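Local coordinates for diaminobutyrate-pyruvate transaminase and L-2,4-diaminobutyrate decarboxylase (PDB 2QMA), which probably acts as a pyridoxal-phosphate-dependent enzyme with transaminase and carbon-carbon lyase activities, this chain being its C-terminal, glutamate-decarboxylase-like domain, at residues A115-A120 with V380-Q385; L125-D130 with S136-V141. All blocks are in the same frame, centred on the assembly; numbering follows the deposited sequence.

Contact 1 of 2, residues A115-A120 with V380-Q385; sequences AVAAEA and VFMTMQ
M382, a selenomethionine, rests its SE atom on A118 and makes the tight spot between two buried helices. The SE of M382 lies 3.8 Å from both CB and CA of A118, so it sits against the alanine's backbone as well as its methyl. The torsions explain the reach: chi1 of -59° sets CG beside the backbone N, the chain then runs on extended, and a bend at chi3 swings the terminal methyl toward the preceding alanine, A117. Small residues at A115, A117 and A118 make such an approach possible, and the helix axes come within 8.7 Å at an angle of 139° between their directions.

Away from that point the packing slackens. The bent end of M382 reaches A117 with only a long contact, CE to CB 4.4 Å. About one turn back along helix 113-125, A115 meets T383, the residue after M382, whose OG1 is 3.8 Å from the N of A115, with no hydrogen bond between them; the hydroxyl is instead paired with Q329, which also touches A115. Nor is the A117 edge left to solvent, for the second subunit closes over it, with T41 of that subunit on A117 and I84 of that subunit on M382.

On the far side of helix 377-386, Q385 folds back on its own helix. Its NE2 donates to O of F381 at 3.2 Å from well above the carbonyl plane, and the same nitrogen lies over one face of the F381 ring, toward the rim. The bond to F381 O, together with that from NZ of K76 of the second subunit to OE1, would fix the amide's rotation. The pairing is an oblique crossing, closer to antiparallel than parallel, of helices distant in sequence, within the large domain of fold type I pyridoxal-phosphate enzymes.

Contact 2 of 2, residues L125-D130 with S136-V141; sequences LNQSMD and SSATYV
The backbone N of S136 lies 3.7 Å from OE1 of Q127, too far to count as a bond, while its own OG bonds to the backbone O of N94 of the second subunit. At S137 the link becomes water-mediated. Water 1 donates to OE1 of Q127 at 2.6 Å and to OG of S137 at 2.8 Å, and it accepts from N of A138, so one molecule serves a side-chain oxygen, a hydroxyl and a backbone amide near the start of the helix. The other end of the Q127 amide is held too: its NE2 donates to O of L125 at 3.1 Å, from above that carbonyl's plane, and pairs with O of I96 of the second subunit, which fixes which end of the amide faces the water.

All this belongs to a helix-loop-helix connection: N126, with positive phi, ends helix 113-125, and the loop then passes across the first turns of helix 136-152. A138 supplies the apolar centre of the join, its CB 3.7 Å from SE of M129. Successive bends at chi2 and chi3 (both -57°) curl the selenomethionine over the helix, bringing its CE within 3.7 Å of O of A138.

T139 comes next. Its N lies 4.1 Å from CE of M129, and its OG1 accepts from water 2, which also donates to O of M129; the hydroxyl has a further partner in O of A135. Beyond it the helix rises past the loop, and the N of V141 already bonds to O of S137.

Helix 113-125 takes part in contact 1, and the loop that leaves it leads to helix 136-152 in contact 2. Along the chain contact 2 is therefore nested inside the long loop closed by contact 1, whose other partner, helix 377-386, arrives some 260 residues later. The centres are about 14 Å apart, on the same side of the chain's centre, and the two meet directly where CB of F381 packs at 3.6 Å on CG1 of V141. Helix 377-386 thus packs against both helices of the connection. Because both contacts also touch the second subunit, this corner of the decarboxylase-like domain contributes to the dimer interface.

Contact 1 of 2, residues A115-A120 with V380-Q385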
loop_
_atom_site.group_PDB
_atom_site.type_symbol
_atom_site.label_atom_id
_atom_site.label_comp_id
_atom_site.label_asym_id
_atom_site.label_seq_id
_atom_site.Cartn_x
_atom_site.Cartn_y
_atom_site.Cartn_z
ATOM N N ALA A 115 11.928 -12.440 -1.616
ATOM C CA ALA A 115 10.747 -11.552 -1.690
ATOM C C ALA A 115 9.692 -12.078 -2.678
ATOM O O ALA A 115 8.512 -12.071 -2.361
ATOM C CB ALA A 115 11.149 -10.162 -2.015
ATOM N N VAL A 116 10.112 -12.566 -3.848
ATOM C CA VAL A 116 9.155 -13.130 -4.814
ATOM C C VAL A 116 8.436 -14.390 -4.248
ATOM O O VAL A 116 7.220 -14.517 -4.367
ATOM C CB VAL A 116 9.817 -13.347 -6.195
ATOM C CG1 VAL A 116 8.822 -13.969 -7.231
ATOM C CG2 VAL A 116 10.357 -12.047 -6.721
ATOM N N ALA A 117 9.175 -15.301 -3.620
ATOM C CA ALA A 117 8.567 -16.489 -2.993
ATOM C C ALA A 117 7.603 -16.008 -1.916
ATOM O O ALA A 117 6.489 -16.506 -1.836
ATOM C CB ALA A 117 9.625 -17.398 -2.372
ATOM N N ALA A 118 8.033 -15.048 -1.087
ATOM C CA ALA A 118 7.177 -14.509 -0.014
ATOM C C ALA A 118 5.831 -13.991 -0.561
ATOM O O ALA A 118 4.781 -14.210 0.055
ATOM C CB ALA A 118 7.918 -13.404 0.790
ATOM N N GLU A 119 5.844 -13.330 -1.719
ATOM C CA GLU A 119 4.608 -12.794 -2.271
ATOM C C GLU A 119 3.603 -13.888 -2.562
ATOM O O GLU A 119 2.407 -13.665 -2.422
ATOM C CB GLU A 119 4.858 -12.046 -3.584
ATOM C CG GLU A 119 5.621 -10.730 -3.396
ATOM C CD GLU A 119 4.752 -9.571 -2.926
ATOM O OE1 GLU A 119 3.708 -9.829 -2.310
ATOM O OE2 GLU A 119 5.130 -8.402 -3.143
ATOM N N ALA A 120 4.095 -15.047 -3.005
ATOM C CA ALA A 120 3.231 -16.221 -3.268
ATOM C C ALA A 120 2.461 -16.655 -2.027
ATOM O O ALA A 120 1.244 -16.930 -2.102
ATOM C CB ALA A 120 4.049 -17.407 -3.883
ATOM N N VAL A 380 10.778 -9.436 4.213
ATOM C CA VAL A 380 12.027 -9.185 4.934
ATOM C C VAL A 380 12.317 -10.389 5.850
ATOM O O VAL A 380 13.481 -10.799 6.004
ATOM C CB VAL A 380 11.989 -7.879 5.760
ATOM C CG1 VAL A 380 13.349 -7.619 6.419
ATOM C CG2 VAL A 380 11.561 -6.669 4.902
ATOM N N PHE A 381 11.279 -10.938 6.484
ATOM C CA PHE A 381 11.441 -12.058 7.416
ATOM C C PHE A 381 12.100 -13.225 6.674
ATOM O O PHE A 381 13.076 -13.808 7.173
ATOM C CB PHE A 381 10.076 -12.425 8.030
ATOM C CG PHE A 381 10.094 -13.578 9.006
ATOM C CD1 PHE A 381 10.552 -13.408 10.304
ATOM C CD2 PHE A 381 9.553 -14.811 8.648
ATOM C CE1 PHE A 381 10.495 -14.449 11.223
ATOM C CE2 PHE A 381 9.509 -15.856 9.567
ATOM C CZ PHE A 381 9.971 -15.669 10.851
HETATM N N MSE A 382 11.611 -13.526 5.470
HETATM C CA MSE A 382 12.194 -14.613 4.655
HETATM C C MSE A 382 13.565 -14.258 4.086
HETATM O O MSE A 382 14.497 -15.076 4.143
HETATM C CB MSE A 382 11.234 -15.052 3.539
HETATM C CG MSE A 382 9.914 -15.549 4.125
HETATM SE SE MSE A 382 8.717 -16.442 2.906
HETATM C CE MSE A 382 10.000 -17.636 2.053
ATOM N N THR A 383 13.697 -13.036 3.578
ATOM C CA THR A 383 14.957 -12.557 3.017
ATOM C C THR A 383 16.133 -12.644 4.019
ATOM O O THR A 383 17.251 -13.103 3.645
ATOM C CB THR A 383 14.797 -11.121 2.472
ATOM O OG1 THR A 383 14.136 -11.154 1.190
ATOM C CG2 THR A 383 16.151 -10.442 2.349
HETATM N N MSE A 384 15.895 -12.247 5.276
HETATM C CA MSE A 384 16.979 -12.275 6.295
HETATM C C MSE A 384 17.369 -13.684 6.778
HETATM O O MSE A 384 18.481 -13.893 7.301
HETATM C CB MSE A 384 16.661 -11.352 7.473
HETATM C CG MSE A 384 16.567 -9.863 7.053
HETATM SE SE MSE A 384 18.023 -9.214 5.935
HETATM C CE MSE A 384 17.305 -9.520 4.220
ATOM N N GLN A 385 16.440 -14.622 6.650
ATOM C CA GLN A 385 16.736 -16.033 6.930
ATOM C C GLN A 385 17.553 -16.711 5.841
ATOM O O GLN A 385 18.329 -17.647 6.133
ATOM C CB GLN A 385 15.459 -16.825 7.152
ATOM C CG GLN A 385 14.741 -16.517 8.451
ATOM C CD GLN A 385 13.469 -17.330 8.502
ATOM O OE1 GLN A 385 13.514 -18.546 8.681
ATOM N NE2 GLN A 385 12.333 -16.677 8.265
#

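Contact 2 of 2, residues L125-D130 with S136-V141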
loop_
_atom_site.group_PDB
_atom_site.type_symbol
_atom_site.label_atom_id
_atom_site.label_comp_id
_atom_site.label_asym_id
_atom_site.label_seq_id
_atom_site.Cartn_x
_atom_site.Cartn_y
_atom_site.Cartn_z
ATOM N N LEU A 125 -2.406 -16.581 1.543
ATOM C CA LEU A 125 -2.974 -16.409 2.886
ATOM C C LEU A 125 -3.891 -15.191 2.985
ATOM O O LEU A 125 -4.826 -15.180 3.784
ATOM C CB LEU A 125 -1.866 -16.281 3.927
ATOM C CG LEU A 125 -1.007 -17.550 4.137
ATOM C CD1 LEU A 125 0.226 -17.224 5.047
ATOM C CD2 LEU A 125 -1.842 -18.738 4.636
ATOM N N ASN A 126 -3.575 -14.144 2.225
ATOM C CA ASN A 126 -4.341 -12.903 2.249
ATOM C C ASN A 126 -4.673 -12.414 3.663
ATOM O O ASN A 126 -5.811 -12.083 3.958
ATOM C CB ASN A 126 -5.601 -12.999 1.375
ATOM C CG ASN A 126 -6.180 -11.630 1.054
ATOM O OD1 ASN A 126 -5.434 -10.690 0.744
ATOM N ND2 ASN A 126 -7.512 -11.499 1.157
ATOM N N GLN A 127 -3.665 -12.382 4.528
ATOM C CA GLN A 127 -3.814 -11.819 5.882
ATOM C C GLN A 127 -3.979 -10.312 5.797
ATOM O O GLN A 127 -3.408 -9.669 4.921
ATOM C CB GLN A 127 -2.622 -12.170 6.780
ATOM C CG GLN A 127 -2.258 -13.702 6.876
ATOM C CD GLN A 127 -3.318 -14.516 7.577
ATOM O OE1 GLN A 127 -3.266 -14.719 8.781
ATOM N NE2 GLN A 127 -4.307 -15.001 6.807
ATOM N N SER A 128 -4.806 -9.789 6.692
ATOM C CA SER A 128 -4.990 -8.370 6.879
ATOM C C SER A 128 -4.390 -7.911 8.211
ATOM O O SER A 128 -4.838 -8.327 9.283
ATOM C CB SER A 128 -6.498 -8.058 6.782
ATOM O OG SER A 128 -6.672 -6.645 6.783
HETATM N N MSE A 129 -3.388 -7.023 8.133
HETATM C CA MSE A 129 -2.539 -6.686 9.273
HETATM C C MSE A 129 -3.207 -5.834 10.331
HETATM O O MSE A 129 -2.591 -5.549 11.331
HETATM C CB MSE A 129 -1.267 -5.962 8.811
HETATM C CG MSE A 129 -0.476 -6.775 7.719
HETATM SE SE MSE A 129 -0.001 -8.593 8.362
HETATM C CE MSE A 129 0.938 -7.932 9.852
ATOM N N ASP A 130 -4.458 -5.443 10.128
ATOM C CA ASP A 130 -5.047 -4.518 11.087
ATOM C C ASP A 130 -5.475 -5.174 12.400
ATOM O O ASP A 130 -5.672 -4.469 13.417
ATOM C CB ASP A 130 -6.172 -3.674 10.490
ATOM C CG ASP A 130 -7.074 -4.449 9.570
ATOM O OD1 ASP A 130 -6.566 -5.245 8.737
ATOM O OD2 ASP A 130 -8.297 -4.206 9.625
ATOM N N SER A 136 -2.725 -13.756 12.347
ATOM C CA SER A 136 -2.401 -14.270 13.658
ATOM C C SER A 136 -0.890 -14.455 13.797
ATOM O O SER A 136 -0.257 -13.789 14.629
ATOM C CB SER A 136 -3.173 -15.574 13.904
ATOM O OG SER A 136 -3.049 -16.377 12.773
ATOM N N SER A 137 -0.317 -15.313 12.954
ATOM C CA SER A 137 1.147 -15.476 12.905
ATOM C C SER A 137 1.819 -14.233 12.280
ATOM O O SER A 137 2.941 -13.865 12.661
ATOM C CB SER A 137 1.534 -16.736 12.139
ATOM O OG SER A 137 1.053 -16.689 10.810
ATOM N N ALA A 138 1.099 -13.576 11.375
ATOM C CA ALA A 138 1.636 -12.445 10.607
ATOM C C ALA A 138 1.923 -11.257 11.527
ATOM O O ALA A 138 2.960 -10.637 11.430
ATOM C CB ALA A 138 0.700 -12.053 9.512
ATOM N N THR A 139 1.032 -11.017 12.490
ATOM C CA THR A 139 1.242 -9.896 13.429
ATOM C C THR A 139 2.577 -10.045 14.131
ATOM O O THR A 139 3.319 -9.079 14.264
ATOM C CB THR A 139 0.108 -9.813 14.434
ATOM O OG1 THR A 139 -1.065 -9.365 13.730
ATOM C CG2 THR A 139 0.462 -8.826 15.540
ATOM N N TYR A 140 2.883 -11.269 14.565
ATOM C CA TYR A 140 4.110 -11.494 15.305
ATOM C C TYR A 140 5.328 -11.435 14.378
ATOM O O TYR A 140 6.371 -10.938 14.788
ATOM C CB TYR A 140 4.045 -12.829 16.024
ATOM C CG TYR A 140 2.978 -12.948 17.072
ATOM C CD1 TYR A 140 2.811 -11.976 18.060
ATOM C CD2 TYR A 140 2.153 -14.074 17.109
ATOM C CE1 TYR A 140 1.835 -12.128 19.042
ATOM C CE2 TYR A 140 1.193 -14.232 18.099
ATOM C CZ TYR A 140 1.031 -13.268 19.036
ATOM O OH TYR A 140 0.058 -13.446 20.000
ATOM N N VAL A 141 5.179 -11.923 13.137
ATOM C CA VAL A 141 6.241 -11.804 12.118
ATOM C C VAL A 141 6.609 -10.337 11.915
ATOM O O VAL A 141 7.782 -9.990 12.008
ATOM C CB VAL A 141 5.867 -12.467 10.770
ATOM C CG1 VAL A 141 6.847 -12.096 9.635
ATOM C CG2 VAL A 141 5.775 -14.045 10.949
HETATM O O HOH W 1 -0.920 -14.874 9.944
HETATM O O HOH W 2 -2.410 -6.900 13.690
#